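Local coordinates for ORC1-type DNA replication protein 2 (Aeropyrum pernix, PDB 1W5T), which binds DNA and takes part in regulating DNA replication, as an ATP-binding AAA+ protein of the Cdc6/Orc family with a C-terminal winged-helix domain, at residues Asn52-Ser57 with Ile63-Leu68; Pro213-Arg218 with Gly257-Ala262; Glu219-Leu224 with Trp237-Leu242. One frame throughout, in Å; residues are numbered along the deposited sequence.

Contact 1 (Asn52-Ser57 with Ile63-Leu68); sequences NMIYGS and IGKTTL. With MG (magnesium ion), chain E; ANP (phosphoaminophosphonic acid-adenylate ester), chain D.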
loop_
_atom_site.group_PDB
_atom_site.type_symbol
_atom_site.label_atom_id
_atom_site.label_comp_id
_atom_site.label_asym_id
_atom_site.label_seq_id
_atom_site.Cartn_x
_atom_site.Cartn_y
_atom_site.Cartn_z
ATOM N N ASN A 52 -2.545 -11.044 -11.046
ATOM C CA ASN A 52 -2.498 -11.216 -9.585
ATOM C C ASN A 52 -2.561 -9.877 -8.835
ATOM O O ASN A 52 -2.359 -8.832 -9.405
ATOM C CB ASN A 52 -1.259 -12.016 -9.179
ATOM C CG ASN A 52 -1.194 -13.400 -9.841
ATOM O OD1 ASN A 52 -2.143 -14.168 -9.788
ATOM N ND2 ASN A 52 -0.047 -13.720 -10.434
ATOM N N MET A 53 -2.849 -9.903 -7.555
ATOM C CA MET A 53 -2.940 -8.675 -6.825
ATOM C C MET A 53 -2.202 -8.751 -5.502
ATOM O O MET A 53 -2.206 -9.792 -4.839
ATOM C CB MET A 53 -4.404 -8.299 -6.586
ATOM C CG MET A 53 -4.585 -7.034 -5.735
ATOM S SD MET A 53 -6.290 -6.514 -5.446
ATOM C CE MET A 53 -6.628 -5.699 -6.963
ATOM N N ILE A 54 -1.629 -7.615 -5.114
ATOM C CA ILE A 54 -1.052 -7.362 -3.795
ATOM C C ILE A 54 -1.867 -6.263 -3.192
ATOM O O ILE A 54 -2.089 -5.248 -3.852
ATOM C CB ILE A 54 0.407 -6.855 -3.943
ATOM C CG1 ILE A 54 1.325 -7.951 -4.526
ATOM C CG2 ILE A 54 0.920 -6.304 -2.594
ATOM C CD1 ILE A 54 2.801 -7.482 -4.973
ATOM N N TYR A 55 -2.331 -6.449 -1.963
ATOM C CA TYR A 55 -2.924 -5.352 -1.185
ATOM C C TYR A 55 -2.364 -5.349 0.243
ATOM O O TYR A 55 -1.800 -6.329 0.713
ATOM C CB TYR A 55 -4.486 -5.401 -1.193
ATOM C CG TYR A 55 -5.112 -6.672 -0.593
ATOM C CD1 TYR A 55 -5.688 -6.665 0.690
ATOM C CD2 TYR A 55 -5.126 -7.880 -1.314
ATOM C CE1 TYR A 55 -6.283 -7.838 1.239
ATOM C CE2 TYR A 55 -5.726 -9.043 -0.784
ATOM C CZ TYR A 55 -6.289 -8.995 0.494
ATOM O OH TYR A 55 -6.836 -10.125 0.992
ATOM N N GLY A 56 -2.507 -4.227 0.930
ATOM C CA GLY A 56 -2.041 -4.107 2.299
ATOM C C GLY A 56 -3.135 -3.977 3.332
ATOM O O GLY A 56 -4.315 -3.900 3.011
ATOM N N SER A 57 -2.753 -3.971 4.602
ATOM C CA SER A 57 -3.732 -3.753 5.654
ATOM C C SER A 57 -4.343 -2.385 5.492
ATOM O O SER A 57 -3.727 -1.447 4.940
ATOM C CB SER A 57 -3.130 -3.942 7.018
ATOM O OG SER A 57 -2.652 -5.268 7.105
ATOM N N ILE A 63 4.504 -0.600 3.939
ATOM C CA ILE A 63 4.590 -2.012 4.294
ATOM C C ILE A 63 4.987 -2.934 3.126
ATOM O O ILE A 63 4.821 -4.163 3.207
ATOM C CB ILE A 63 3.280 -2.496 4.936
ATOM C CG1 ILE A 63 2.101 -2.231 3.995
ATOM C CG2 ILE A 63 3.071 -1.779 6.273
ATOM C CD1 ILE A 63 0.752 -2.512 4.619
ATOM N N GLY A 64 5.514 -2.345 2.049
ATOM C CA GLY A 64 6.159 -3.136 1.006
ATOM C C GLY A 64 5.336 -3.515 -0.212
ATOM O O GLY A 64 5.793 -4.286 -1.024
ATOM N N LYS A 65 4.138 -2.967 -0.354
ATOM C CA LYS A 65 3.305 -3.201 -1.526
ATOM C C LYS A 65 4.047 -2.950 -2.849
ATOM O O LYS A 65 4.154 -3.846 -3.720
ATOM C CB LYS A 65 2.032 -2.349 -1.469
ATOM C CG LYS A 65 1.046 -2.791 -0.414
ATOM C CD LYS A 65 -0.224 -1.952 -0.384
ATOM C CE LYS A 65 -0.001 -0.452 -0.161
ATOM N NZ LYS A 65 0.207 -0.043 1.283
ATOM N N THR A 66 4.570 -1.732 -2.989
ATOM C CA THR A 66 5.277 -1.342 -4.195
ATOM C C THR A 66 6.573 -2.121 -4.379
ATOM O O THR A 66 6.833 -2.637 -5.450
ATOM C CB THR A 66 5.501 0.193 -4.195
ATOM O OG1 THR A 66 4.227 0.838 -4.152
ATOM C CG2 THR A 66 6.083 0.665 -5.507
ATOM N N THR A 67 7.369 -2.196 -3.322
ATOM C CA THR A 67 8.629 -2.944 -3.318
ATOM C C THR A 67 8.462 -4.414 -3.677
ATOM O O THR A 67 9.208 -4.922 -4.465
ATOM C CB THR A 67 9.301 -2.823 -1.934
ATOM O OG1 THR A 67 9.696 -1.469 -1.752
ATOM C CG2 THR A 67 10.650 -3.626 -1.890
ATOM N N LEU A 68 7.511 -5.096 -3.059
ATOM C CA LEU A 68 7.237 -6.490 -3.414
ATOM C C LEU A 68 6.892 -6.619 -4.885
ATOM O O LEU A 68 7.356 -7.537 -5.552
ATOM C CB LEU A 68 6.063 -7.053 -2.602
ATOM C CG LEU A 68 5.745 -8.548 -2.836
ATOM C CD1 LEU A 68 6.995 -9.446 -2.656
ATOM C CD2 LEU A 68 4.556 -9.017 -1.946
HETATM MG MG MG E . 3.139 2.053 -2.567
HETATM P PG ANP D . 2.362 3.214 0.789
HETATM O O1G ANP D . 2.714 4.739 1.054
HETATM O O2G ANP D . 2.055 3.045 -0.763
HETATM O O3G ANP D . 1.146 2.692 1.666
HETATM P PB ANP D . 4.044 0.767 0.465
HETATM O O1B ANP D . 3.857 0.647 -1.100
HETATM O O2B ANP D . 3.092 -0.252 1.161
HETATM N N3B ANP D . 3.819 2.349 1.074
HETATM P PA ANP D . 6.875 0.514 0.025
HETATM O O1A ANP D . 7.069 -0.750 -0.937
HETATM O O2A ANP D . 6.913 1.837 -0.846
HETATM O O3A ANP D . 5.550 0.378 0.939
HETATM O "O5'" ANP D . 7.998 0.481 1.184
HETATM C "C5'" ANP D . 8.356 1.476 2.157
HETATM C "C4'" ANP D . 9.882 1.421 2.277
HETATM O "O4'" ANP D . 10.294 0.210 2.923
HETATM C "C3'" ANP D . 10.584 1.375 0.921
HETATM O "O3'" ANP D . 11.807 2.043 1.045
HETATM C "C2'" ANP D . 10.865 -0.102 0.672
HETATM O "O2'" ANP D . 11.937 -0.400 -0.222
HETATM C "C1'" ANP D . 11.141 -0.586 2.089
HETATM N N9 ANP D . 10.677 -1.958 2.257
HETATM C C8 ANP D . 9.366 -2.342 2.466
HETATM N N7 ANP D . 9.247 -3.688 2.586
HETATM C C5 ANP D . 10.479 -4.211 2.500
HETATM C C6 ANP D . 11.184 -5.533 2.529
HETATM N N6 ANP D . 10.521 -6.712 2.713
HETATM N N1 ANP D . 12.531 -5.577 2.340
HETATM C C2 ANP D . 13.269 -4.493 2.150
HETATM N N3 ANP D . 12.755 -3.239 2.087
HETATM C C4 ANP D . 11.356 -3.069 2.268
HETATM O O HOH W 1 1.322 1.246 -3.379
HETATM O O HOH W 2 5.150 2.940 -2.474
#
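Ile54 packs its CD1 against CG of Leu68 at 3.8 Å, joining strand 51-56 to the first turn of helix 65-82 in the strand-loop-helix of a Walker A P-loop. This is the tight, wholly apolar end: CG of Leu68 swings anti to its backbone N (chi1 -176°), toward the strand, and Leu34 and Leu212 also touch Ile54. Branched aliphatics suit a seam between strand and helix. Gly56 has to be bare, because a CB there would collide with CD1 of Ile63, and CD of Lys65 passes 3.5 Å from Gly56 N. The looser side is more polar: Ser57 N lies 3.8 Å from CD1 of Ile63, and the helix start turns to nucleotide, metal and water. Gly64 N gives its hydrogen to the bridging O3A of ANP, and a side chain on Gly64 would strike N7 of the base. Thr67 grips O1A twice, through N and through OG1. Thr66 OG1 binds the magnesium ion at 2.3 Å beside O2G, O1B and two waters, while Asp145 OD2 is hydrogen-bonded to the same hydroxyl. Lys65, curling near its end (chi3 -58°, chi4 -81°), sets NZ 2.9 Å from both ANP O2B and ANP O3G, so one ammonium spans the beta and gamma phosphates.

Contact 2 (Pro213-Arg218 with Gly257-Ala262); sequences PAYKSR and GSARRA. With ANP (phosphoaminophosphonic acid-adenylate ester), chain D.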
loop_
_atom_site.group_PDB
_atom_site.type_symbol
_atom_site.label_atom_id
_atom_site.label_comp_id
_atom_site.label_asym_id
_atom_site.label_seq_id
_atom_site.Cartn_x
_atom_site.Cartn_y
_atom_site.Cartn_z
ATOM N N PRO A 213 0.723 -7.564 5.617
ATOM C CA PRO A 213 0.428 -6.890 6.872
ATOM C C PRO A 213 1.611 -5.947 7.214
ATOM O O PRO A 213 2.696 -6.014 6.609
ATOM C CB PRO A 213 0.381 -8.047 7.891
ATOM C CG PRO A 213 1.506 -8.991 7.398
ATOM C CD PRO A 213 1.439 -8.840 5.825
ATOM N N ALA A 214 1.389 -5.121 8.230
ATOM C CA ALA A 214 2.403 -4.272 8.758
ATOM C C ALA A 214 3.489 -5.123 9.432
ATOM O O ALA A 214 3.223 -6.215 9.908
ATOM C CB ALA A 214 1.768 -3.265 9.757
ATOM N N TYR A 215 4.704 -4.577 9.465
ATOM C CA TYR A 215 5.882 -5.282 9.946
ATOM C C TYR A 215 6.050 -5.346 11.467
ATOM O O TYR A 215 5.914 -4.338 12.207
ATOM C CB TYR A 215 7.137 -4.643 9.319
ATOM C CG TYR A 215 7.284 -4.859 7.828
ATOM C CD1 TYR A 215 7.247 -3.770 6.937
ATOM C CD2 TYR A 215 7.486 -6.162 7.302
ATOM C CE1 TYR A 215 7.400 -3.967 5.564
ATOM C CE2 TYR A 215 7.629 -6.368 5.909
ATOM C CZ TYR A 215 7.577 -5.275 5.062
ATOM O OH TYR A 215 7.730 -5.490 3.732
ATOM N N LYS A 216 6.373 -6.536 11.943
ATOM C CA LYS A 216 6.796 -6.722 13.353
ATOM C C LYS A 216 8.228 -6.219 13.553
ATOM O O LYS A 216 8.966 -5.995 12.574
ATOM C CB LYS A 216 6.679 -8.174 13.767
ATOM C CG LYS A 216 5.234 -8.695 13.581
ATOM C CD LYS A 216 5.091 -10.181 13.951
ATOM C CE LYS A 216 3.681 -10.741 13.519
ATOM N NZ LYS A 216 2.727 -10.833 14.692
ATOM N N SER A 217 8.627 -6.053 14.806
ATOM C CA SER A 217 9.927 -5.450 15.094
ATOM C C SER A 217 11.108 -6.248 14.557
ATOM O O SER A 217 12.071 -5.652 14.042
ATOM C CB SER A 217 10.085 -5.130 16.597
ATOM O OG SER A 217 10.370 -6.304 17.327
ATOM N N ARG A 218 11.016 -7.574 14.666
ATOM C CA ARG A 218 12.001 -8.516 14.145
ATOM C C ARG A 218 12.226 -8.325 12.625
ATOM O O ARG A 218 13.363 -8.305 12.145
ATOM C CB ARG A 218 11.510 -9.952 14.393
ATOM C CG ARG A 218 12.027 -10.615 15.648
ATOM C CD ARG A 218 12.314 -12.166 15.481
ATOM N NE ARG A 218 12.111 -12.642 14.092
ATOM C CZ ARG A 218 12.792 -13.620 13.488
ATOM N NH1 ARG A 218 13.764 -14.274 14.113
ATOM N NH2 ARG A 218 12.504 -13.938 12.234
ATOM N N GLY A 257 4.373 -0.303 12.225
ATOM C CA GLY A 257 4.973 -1.359 11.443
ATOM C C GLY A 257 5.380 -0.916 10.055
ATOM O O GLY A 257 5.357 -1.700 9.128
ATOM N N SER A 258 5.696 0.363 9.902
ATOM C CA SER A 258 6.040 0.917 8.592
ATOM C C SER A 258 7.559 0.854 8.347
ATOM O O SER A 258 8.351 1.469 9.079
ATOM C CB SER A 258 5.507 2.327 8.486
ATOM O OG SER A 258 6.091 3.002 7.422
ATOM N N ALA A 259 7.964 0.108 7.321
ATOM C CA ALA A 259 9.371 0.100 6.925
ATOM C C ALA A 259 9.889 1.437 6.381
ATOM O O ALA A 259 11.066 1.809 6.600
ATOM C CB ALA A 259 9.679 -1.060 5.959
ATOM N N ARG A 260 9.031 2.172 5.699
ATOM C CA ARG A 260 9.395 3.526 5.258
ATOM C C ARG A 260 9.830 4.380 6.451
ATOM O O ARG A 260 10.873 4.999 6.418
ATOM C CB ARG A 260 8.241 4.212 4.503
ATOM C CG ARG A 260 8.342 5.743 4.411
ATOM C CD ARG A 260 7.994 6.324 3.028
ATOM N NE ARG A 260 6.778 5.693 2.484
ATOM C CZ ARG A 260 6.655 5.172 1.245
ATOM N NH1 ARG A 260 5.495 4.629 0.896
ATOM N NH2 ARG A 260 7.665 5.206 0.350
ATOM N N ARG A 261 9.016 4.395 7.497
ATOM C CA ARG A 261 9.302 5.210 8.667
ATOM C C ARG A 261 10.582 4.758 9.350
ATOM O O ARG A 261 11.329 5.582 9.832
ATOM C CB ARG A 261 8.171 5.137 9.659
ATOM C CG ARG A 261 7.704 6.465 10.143
ATOM C CD ARG A 261 6.390 6.431 10.972
ATOM N NE ARG A 261 6.204 7.753 11.523
ATOM C CZ ARG A 261 6.076 8.130 12.801
ATOM N NH1 ARG A 261 5.982 9.431 13.016
ATOM N NH2 ARG A 261 6.003 7.287 13.830
ATOM N N ALA A 262 10.815 3.445 9.417
ATOM C CA ALA A 262 11.999 2.915 10.070
ATOM C C ALA A 262 13.285 3.324 9.337
ATOM O O ALA A 262 14.232 3.815 9.975
ATOM C CB ALA A 262 11.920 1.422 10.222
HETATM P PG ANP D . 2.362 3.214 0.789
HETATM O O1G ANP D . 2.714 4.739 1.054
HETATM O O2G ANP D . 2.055 3.045 -0.763
HETATM O O3G ANP D . 1.146 2.692 1.666
HETATM P PB ANP D . 4.044 0.767 0.465
HETATM O O1B ANP D . 3.857 0.647 -1.100
HETATM O O2B ANP D . 3.092 -0.252 1.161
HETATM N N3B ANP D . 3.819 2.349 1.074
HETATM P PA ANP D . 6.875 0.514 0.025
HETATM O O1A ANP D . 7.069 -0.750 -0.937
HETATM O O2A ANP D . 6.913 1.837 -0.846
HETATM O O3A ANP D . 5.550 0.378 0.939
HETATM O "O5'" ANP D . 7.998 0.481 1.184
HETATM C "C5'" ANP D . 8.356 1.476 2.157
HETATM C "C4'" ANP D . 9.882 1.421 2.277
HETATM O "O4'" ANP D . 10.294 0.210 2.923
HETATM C "C3'" ANP D . 10.584 1.375 0.921
HETATM O "O3'" ANP D . 11.807 2.043 1.045
HETATM C "C2'" ANP D . 10.865 -0.102 0.672
HETATM O "O2'" ANP D . 11.937 -0.400 -0.222
HETATM C "C1'" ANP D . 11.141 -0.586 2.089
HETATM N N9 ANP D . 10.677 -1.958 2.257
HETATM C C8 ANP D . 9.366 -2.342 2.466
HETATM N N7 ANP D . 9.247 -3.688 2.586
HETATM C C5 ANP D . 10.479 -4.211 2.500
HETATM C C6 ANP D . 11.184 -5.533 2.529
HETATM N N6 ANP D . 10.521 -6.712 2.713
HETATM N N1 ANP D . 12.531 -5.577 2.340
HETATM C C2 ANP D . 13.269 -4.493 2.150
HETATM N N3 ANP D . 12.755 -3.239 2.087
HETATM C C4 ANP D . 11.356 -3.069 2.268
#
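Tyr215 and Gly257 meet through their backbones, and this is the one hydrogen bond between the segments. Tyr215 N donates to Gly257 O over 3.0 Å at an N-H...O angle of 159°, reaching the oxygen in the carbonyl plane on a lone pair. Gly257 fits because its phi is positive and because a CB would run into both Tyr215 O and the methyl of Ala214.

Apolar packing pairs CE1 of Tyr215 with CB of Ala259 at 3.7 Å. The same small methyl also makes a close van der Waals contact with the sugar, its CB 3.3 Å from the ribose O4' of ANP; alanine is thus short enough to fit between ring and sugar.

The polar contacts with the nucleotide form a third group. Tyr215, an experimentally established ATP-binding residue, donates from OH to N7 of the adenine at 2.6 Å; with CG anti to its carbonyl carbon (chi1 -69°), the ring extends to the base. Arg260 kinks midway along its chain to bring its guanidinium under C5', which lies over the centre of one face, and NH1 makes a weak hydrogen bond to O1G at 2.8 Å. A long, cationic side chain is suited to reaching the gamma phosphate.

Helix capping is separate: Ser258 is the N-cap of helix 259-275, its OG accepting from Arg261 N at 168°.

In the fold, the contact ties the linker after strand 206-212, leading into helix 217-231, to the start of helix 259-275. Leu220 and Ile223 of helix 217-231 touch Tyr215, while Ile245 and Tyr249 of helix 239-249 pack on Ala262.

Contact 3 (Glu219-Leu224 with Trp237-Leu242); sequences ELYTIL and WEPRHL. With ANP (phosphoaminophosphonic acid-adenylate ester), chain D.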
loop_
_atom_site.group_PDB
_atom_site.type_symbol
_atom_site.label_atom_id
_atom_site.label_comp_id
_atom_site.label_asym_id
_atom_site.label_seq_id
_atom_site.Cartn_x
_atom_site.Cartn_y
_atom_site.Cartn_z
ATOM N N GLU A 219 11.122 -8.162 11.885
ATOM C CA GLU A 219 11.186 -7.881 10.441
ATOM C C GLU A 219 11.787 -6.547 10.126
ATOM O O GLU A 219 12.628 -6.471 9.241
ATOM C CB GLU A 219 9.835 -8.051 9.787
ATOM C CG GLU A 219 9.301 -9.452 9.996
ATOM C CD GLU A 219 7.818 -9.509 9.859
ATOM O OE1 GLU A 219 7.313 -10.525 9.383
ATOM O OE2 GLU A 219 7.153 -8.524 10.180
ATOM N N LEU A 220 11.388 -5.507 10.865
ATOM C CA LEU A 220 11.984 -4.196 10.701
ATOM C C LEU A 220 13.466 -4.245 10.996
ATOM O O LEU A 220 14.233 -3.575 10.347
ATOM C CB LEU A 220 11.305 -3.113 11.579
ATOM C CG LEU A 220 9.877 -2.686 11.167
ATOM C CD1 LEU A 220 9.297 -1.759 12.219
ATOM C CD2 LEU A 220 9.844 -2.064 9.719
ATOM N N TYR A 221 13.862 -5.068 11.960
ATOM C CA TYR A 221 15.247 -5.189 12.301
ATOM C C TYR A 221 16.016 -5.760 11.106
ATOM O O TYR A 221 17.038 -5.213 10.678
ATOM C CB TYR A 221 15.482 -6.035 13.563
ATOM C CG TYR A 221 16.973 -6.217 13.754
ATOM C CD1 TYR A 221 17.649 -7.248 13.121
ATOM C CD2 TYR A 221 17.731 -5.254 14.460
ATOM C CE1 TYR A 221 19.000 -7.368 13.214
ATOM C CE2 TYR A 221 19.103 -5.384 14.588
ATOM C CZ TYR A 221 19.717 -6.448 13.961
ATOM O OH TYR A 221 21.056 -6.604 14.044
ATOM N N THR A 222 15.522 -6.878 10.583
ATOM C CA THR A 222 16.059 -7.448 9.367
ATOM C C THR A 222 16.115 -6.433 8.239
ATOM O O THR A 222 17.109 -6.366 7.508
ATOM C CB THR A 222 15.241 -8.696 8.956
ATOM O OG1 THR A 222 15.313 -9.657 10.008
ATOM C CG2 THR A 222 15.895 -9.418 7.825
ATOM N N ILE A 223 15.067 -5.639 8.089
ATOM C CA ILE A 223 15.075 -4.646 6.996
ATOM C C ILE A 223 16.116 -3.533 7.187
ATOM O O ILE A 223 16.791 -3.141 6.231
ATOM C CB ILE A 223 13.648 -4.075 6.714
ATOM C CG1 ILE A 223 12.728 -5.214 6.226
ATOM C CG2 ILE A 223 13.733 -2.860 5.721
ATOM C CD1 ILE A 223 11.168 -4.880 6.244
ATOM N N LEU A 224 16.283 -3.062 8.415
ATOM C CA LEU A 224 17.251 -2.012 8.705
ATOM C C LEU A 224 18.678 -2.552 8.575
ATOM O O LEU A 224 19.613 -1.860 8.122
ATOM C CB LEU A 224 17.004 -1.412 10.105
ATOM C CG LEU A 224 15.678 -0.655 10.241
ATOM C CD1 LEU A 224 15.375 -0.292 11.705
ATOM C CD2 LEU A 224 15.621 0.568 9.327
ATOM N N TRP A 237 27.745 1.667 12.432
ATOM C CA TRP A 237 26.542 1.186 13.116
ATOM C C TRP A 237 26.756 -0.074 13.907
ATOM O O TRP A 237 27.660 -0.829 13.666
ATOM C CB TRP A 237 25.410 0.952 12.115
ATOM C CG TRP A 237 25.679 -0.187 11.172
ATOM C CD1 TRP A 237 26.439 -0.148 10.011
ATOM C CD2 TRP A 237 25.216 -1.534 11.298
ATOM N NE1 TRP A 237 26.460 -1.395 9.427
ATOM C CE2 TRP A 237 25.714 -2.263 10.184
ATOM C CE3 TRP A 237 24.407 -2.199 12.214
ATOM C CZ2 TRP A 237 25.428 -3.635 9.970
ATOM C CZ3 TRP A 237 24.139 -3.595 12.001
ATOM C CH2 TRP A 237 24.654 -4.274 10.889
ATOM N N GLU A 238 25.845 -0.293 14.826
ATOM C CA GLU A 238 25.823 -1.435 15.682
ATOM C C GLU A 238 24.385 -1.959 15.681
ATOM O O GLU A 238 23.471 -1.151 15.565
ATOM C CB GLU A 238 26.101 -0.907 17.063
ATOM C CG GLU A 238 26.951 -1.758 17.911
ATOM C CD GLU A 238 28.399 -1.438 17.829
ATOM O OE1 GLU A 238 28.978 -1.618 16.708
ATOM O OE2 GLU A 238 28.931 -1.064 18.926
ATOM N N PRO A 239 24.188 -3.277 15.833
ATOM C CA PRO A 239 22.842 -3.844 15.997
ATOM C C PRO A 239 21.903 -3.043 16.877
ATOM O O PRO A 239 20.783 -2.831 16.440
ATOM C CB PRO A 239 23.123 -5.232 16.625
ATOM C CG PRO A 239 24.419 -5.646 15.892
ATOM C CD PRO A 239 25.226 -4.343 15.848
ATOM N N ARG A 240 22.348 -2.599 18.051
ATOM C CA ARG A 240 21.472 -1.973 19.049
ATOM C C ARG A 240 20.896 -0.677 18.570
ATOM O O ARG A 240 19.762 -0.337 18.952
ATOM C CB ARG A 240 22.182 -1.716 20.377
ATOM C CG ARG A 240 23.597 -1.210 20.250
ATOM C CD ARG A 240 24.268 -1.113 21.598
ATOM N NE ARG A 240 25.683 -0.881 21.472
ATOM C CZ ARG A 240 26.327 0.293 21.460
ATOM N NH1 ARG A 240 25.741 1.493 21.605
ATOM N NH2 ARG A 240 27.640 0.219 21.317
ATOM N N HIS A 241 21.680 0.044 17.756
ATOM C CA HIS A 241 21.241 1.275 17.132
ATOM C C HIS A 241 19.958 0.976 16.360
ATOM O O HIS A 241 18.992 1.705 16.465
ATOM C CB HIS A 241 22.291 1.809 16.153
ATOM C CG HIS A 241 23.581 2.247 16.779
ATOM N ND1 HIS A 241 23.650 3.009 17.930
ATOM C CD2 HIS A 241 24.859 2.097 16.360
ATOM C CE1 HIS A 241 24.914 3.245 18.223
ATOM N NE2 HIS A 241 25.665 2.701 17.289
ATOM N N LEU A 242 19.971 -0.098 15.570
ATOM C CA LEU A 242 18.828 -0.460 14.733
ATOM C C LEU A 242 17.648 -0.992 15.571
ATOM O O LEU A 242 16.476 -0.822 15.196
ATOM C CB LEU A 242 19.232 -1.520 13.703
ATOM C CG LEU A 242 20.503 -1.335 12.877
ATOM C CD1 LEU A 242 20.727 -2.562 11.967
ATOM C CD2 LEU A 242 20.477 -0.029 12.086
HETATM P PG ANP D . 2.362 3.214 0.789
HETATM O O1G ANP D . 2.714 4.739 1.054
HETATM O O2G ANP D . 2.055 3.045 -0.763
HETATM O O3G ANP D . 1.146 2.692 1.666
HETATM P PB ANP D . 4.044 0.767 0.465
HETATM O O1B ANP D . 3.857 0.647 -1.100
HETATM O O2B ANP D . 3.092 -0.252 1.161
HETATM N N3B ANP D . 3.819 2.349 1.074
HETATM P PA ANP D . 6.875 0.514 0.025
HETATM O O1A ANP D . 7.069 -0.750 -0.937
HETATM O O2A ANP D . 6.913 1.837 -0.846
HETATM O O3A ANP D . 5.550 0.378 0.939
HETATM O "O5'" ANP D . 7.998 0.481 1.184
HETATM C "C5'" ANP D . 8.356 1.476 2.157
HETATM C "C4'" ANP D . 9.882 1.421 2.277
HETATM O "O4'" ANP D . 10.294 0.210 2.923
HETATM C "C3'" ANP D . 10.584 1.375 0.921
HETATM O "O3'" ANP D . 11.807 2.043 1.045
HETATM C "C2'" ANP D . 10.865 -0.102 0.672
HETATM O "O2'" ANP D . 11.937 -0.400 -0.222
HETATM C "C1'" ANP D . 11.141 -0.586 2.089
HETATM N N9 ANP D . 10.677 -1.958 2.257
HETATM C C8 ANP D . 9.366 -2.342 2.466
HETATM N N7 ANP D . 9.247 -3.688 2.586
HETATM C C5 ANP D . 10.479 -4.211 2.500
HETATM C C6 ANP D . 11.184 -5.533 2.529
HETATM N N6 ANP D . 10.521 -6.712 2.713
HETATM N N1 ANP D . 12.531 -5.577 2.340
HETATM C C2 ANP D . 13.269 -4.493 2.150
HETATM N N3 ANP D . 12.755 -3.239 2.087
HETATM C C4 ANP D . 11.356 -3.069 2.268
#
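Tyr221 reaches across to Pro239 and Leu242 and forms the outer part of this helix-helix contact. Its OH lies 3.6 Å from CB of Pro239, the two side chains running alongside each other, while Pro239 O stands in the ring plane at the edge, 3.6 Å from CE2. Leu242 crosses the tyrosine at about a right angle and brings CB to 4.0 Å from CE2. With CG anti to the backbone N (chi1 174°), the tyrosine extends toward the partner helix; a phenol suits this partly exposed place, offering carbon to the leucine and a hydroxyl at the margin. Deeper in, CD2 of Leu242 meets CB of Leu224 at 4.2 Å, and CD1 of Leu224 approaches Leu242 O.

Around this first shell, Pro239 opens helix 239-249 immediately after its N-cap, Glu238, where a proline's missing N-H costs nothing. Glu238 OE2 forms a salt bridge with Arg240 NH2, and Glu283 takes the other arm of that arginine. Leu266 and Ala262 of helix 259-275 back Leu242 and Leu224.

On another side of helix 217-231, Ile223 lays CD1 3.8 Å from C6 of the adenine, with CG2 near N3. Were Ile223 cut back to an alanine, the adenine would probably lose the packing of CD1 and CG2 beside it and could shift. Packing of this kind is characteristic of the helical lid of Cdc6/Orc AAA+ ATPases, which closes over the adenine.

Overall arrangement
All three contacts meet ANP: contact 1, in the AAA domain, mainly at the phosphates and magnesium ion, contact 2 at base and gamma phosphate, and contact 3 at the base. Contacts 2 and 3 belong to the lid, contact 3 nested in the loop that contact 2 closes. Centres of contacts 1 and 2 are about 13 Å apart, and the two touch where Ile63 CG2 meets Ala214 CA at 3.6 Å. Contacts 2 and 3 share helix 217-231, their centres about 12 Å apart, and join where Tyr215 CZ packs 3.8 Å from Ile223 CD1. Contacts 1 and 3 do not touch, their nearest atoms being about 7 Å apart, yet ANP bridges ATPase core and lid.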